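Local coordinates for protein structure-specific endonuclease subunit slx4 (Schizosaccharomyces pombe, PDB 4ZDT) that serves as the regulatory subunit of the slx1-slx4 structure-specific endonuclease, which cuts branched DNA near its junctions during repair and recombination, at residues 19-24 / 44-49. Numbering follows the deposited sequence.
Sequences AKDNSV and KRKNLN
Asp21 OD2 is gripped by two donors, a water that it shares with Lys46 NZ and the indole NE1 of Trp42. This small surface contact in the all-helical C-terminal domain of Slx4, a member of the helix-turn-helix clan, joins the loop after helix 3-18 to the end of helix 36-45. The water donates to Asp21 OD2 over 2.6 Å and accepts from Lys46 NZ at 2.9 Å. Direct pairing is absent: Asp21 OD2 and Lys46 NZ stand 4.4 Å apart, too far for a salt bridge, though the opposite charges probably still attract. On the other oxygen an Asx turn leads into helix 23-29, with Ser23 N donating to Asp21 OD1 over 3.1 Å from above the carboxylate plane. Ser23 OG gives OD1 a second bond, on its syn side; with OD2 held as well, the rotation of the carboxylate should be fixed. A Schellman motif closes helix 36-45, and Lys46 sits in it just before Asn47, the C-prime residue at positive phi. Lys46 starts with CG anti to the carbonyl carbon (chi1 -49°), then bends at chi2 (-66°) and chi4 (-74°), which brings the ammonium to the water. Trp42 serves both segments, adding packing with Ala19 and a cation-pi contact with Lys46 to its bond with Asp21. At the far end of the Lys46 chain, CE lies beside Ala19 CB, 4.0 Å away.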
loop_
_atom_site.group_PDB
_atom_site.type_symbol
_atom_site.label_atom_id
_atom_site.label_comp_id
_atom_site.label_asym_id
_atom_site.label_seq_id
_atom_site.Cartn_x
_atom_site.Cartn_y
_atom_site.Cartn_z
ATOM N N ALA B 19 -3.078 -9.051 6.077
ATOM C CA ALA B 19 -3.759 -10.151 5.401
ATOM C C ALA B 19 -2.822 -10.858 4.420
ATOM O O ALA B 19 -2.027 -10.193 3.731
ATOM C CB ALA B 19 -4.970 -9.630 4.653
ATOM N N LYS B 20 -2.929 -12.189 4.335
ATOM C CA LYS B 20 -2.185 -12.956 3.311
ATOM C C LYS B 20 -2.574 -12.500 1.918
ATOM O O LYS B 20 -1.745 -12.487 1.017
ATOM C CB LYS B 20 -2.423 -14.472 3.425
ATOM C CG LYS B 20 -2.236 -15.047 4.829
ATOM C CD LYS B 20 -0.775 -15.132 5.283
ATOM C CE LYS B 20 -0.678 -15.821 6.651
ATOM N NZ LYS B 20 0.726 -15.959 7.120
ATOM N N ASP B 21 -3.841 -12.142 1.745
ATOM C CA ASP B 21 -4.324 -11.569 0.499
ATOM C C ASP B 21 -3.928 -10.080 0.419
ATOM O O ASP B 21 -4.581 -9.210 1.020
ATOM C CB ASP B 21 -5.837 -11.734 0.401
ATOM C CG ASP B 21 -6.427 -11.067 -0.827
ATOM O OD1 ASP B 21 -5.691 -10.586 -1.717
ATOM O OD2 ASP B 21 -7.652 -11.025 -0.912
ATOM N N ASN B 22 -2.847 -9.808 -0.314
ATOM C CA ASN B 22 -2.288 -8.459 -0.387
ATOM C C ASN B 22 -2.840 -7.616 -1.530
ATOM O O ASN B 22 -2.338 -6.511 -1.810
ATOM C CB ASN B 22 -0.749 -8.519 -0.424
ATOM C CG ASN B 22 -0.201 -9.047 -1.744
ATOM O OD1 ASN B 22 -0.944 -9.358 -2.670
ATOM N ND2 ASN B 22 1.121 -9.149 -1.823
ATOM N N SER B 23 -3.872 -8.134 -2.189
ATOM C CA SER B 23 -4.425 -7.498 -3.374
ATOM C C SER B 23 -4.993 -6.113 -3.086
ATOM O O SER B 23 -4.877 -5.215 -3.927
ATOM C CB SER B 23 -5.470 -8.389 -4.057
ATOM O OG SER B 23 -6.559 -8.696 -3.193
ATOM N N VAL B 24 -5.614 -5.932 -1.919
ATOM C CA VAL B 24 -6.128 -4.608 -1.577
ATOM C C VAL B 24 -4.968 -3.628 -1.401
ATOM O O VAL B 24 -5.028 -2.510 -1.886
ATOM C CB VAL B 24 -7.014 -4.597 -0.304
ATOM C CG1 VAL B 24 -7.383 -3.152 0.081
ATOM C CG2 VAL B 24 -8.270 -5.412 -0.522
ATOM N N LYS B 44 -14.858 -8.123 6.478
ATOM C CA LYS B 44 -15.655 -9.016 7.331
ATOM C C LYS B 44 -15.064 -10.437 7.352
ATOM O O LYS B 44 -14.912 -11.047 8.420
ATOM C CB LYS B 44 -17.110 -9.016 6.863
ATOM C CG LYS B 44 -18.062 -9.831 7.738
ATOM C CD LYS B 44 -19.478 -9.756 7.176
ATOM C CE LYS B 44 -20.377 -10.822 7.822
ATOM N NZ LYS B 44 -21.784 -10.645 7.355
ATOM N N ARG B 45 -14.698 -10.939 6.169
ATOM C CA ARG B 45 -13.998 -12.234 6.039
ATOM C C ARG B 45 -12.670 -12.280 6.791
ATOM O O ARG B 45 -12.181 -13.368 7.115
ATOM C CB ARG B 45 -13.752 -12.579 4.560
ATOM C CG ARG B 45 -15.000 -13.020 3.799
ATOM C CD ARG B 45 -14.656 -13.567 2.389
ATOM N NE ARG B 45 -14.806 -12.553 1.340
ATOM C CZ ARG B 45 -13.822 -12.089 0.565
ATOM N NH1 ARG B 45 -12.577 -12.543 0.687
ATOM N NH2 ARG B 45 -14.096 -11.162 -0.349
ATOM N N LYS B 46 -12.081 -11.115 7.066
ATOM C CA LYS B 46 -10.825 -11.059 7.825
ATOM C C LYS B 46 -11.065 -10.775 9.310
ATOM O O LYS B 46 -10.179 -10.252 9.988
ATOM C CB LYS B 46 -9.877 -9.986 7.262
ATOM C CG LYS B 46 -9.649 -9.984 5.748
ATOM C CD LYS B 46 -8.939 -11.224 5.279
ATOM C CE LYS B 46 -8.582 -11.124 3.807
ATOM N NZ LYS B 46 -9.755 -11.277 2.916
ATOM N N ASN B 47 -12.258 -11.103 9.803
ATOM C CA ASN B 47 -12.635 -10.851 11.195
ATOM C C ASN B 47 -12.638 -9.349 11.549
ATOM O O ASN B 47 -12.223 -8.974 12.649
ATOM C CB ASN B 47 -11.687 -11.595 12.164
ATOM C CG ASN B 47 -12.189 -12.976 12.557
ATOM O OD1 ASN B 47 -13.303 -13.377 12.211
ATOM N ND2 ASN B 47 -11.358 -13.714 13.298
ATOM N N LEU B 48 -13.070 -8.494 10.622
ATOM C CA LEU B 48 -13.161 -7.050 10.917
ATOM C C LEU B 48 -14.484 -6.443 10.462
ATOM O O LEU B 48 -14.693 -6.229 9.267
ATOM C CB LEU B 48 -11.985 -6.257 10.308
ATOM C CG LEU B 48 -11.946 -4.767 10.733
ATOM C CD1 LEU B 48 -11.495 -4.646 12.164
ATOM C CD2 LEU B 48 -11.045 -3.924 9.847
ATOM N N ASN B 49 -15.366 -6.151 11.421
ATOM C CA ASN B 49 -16.679 -5.527 11.115
ATOM C C ASN B 49 -16.611 -4.015 11.266
ATOM O O ASN B 49 -16.452 -3.515 12.388
ATOM C CB ASN B 49 -17.782 -6.051 12.048
ATOM C CG ASN B 49 -17.834 -7.571 12.109
ATOM O OD1 ASN B 49 -17.765 -8.174 13.203
ATOM N ND2 ASN B 49 -17.977 -8.192 10.956
HETATM O O HOH W 1 -9.044 -12.727 0.558
#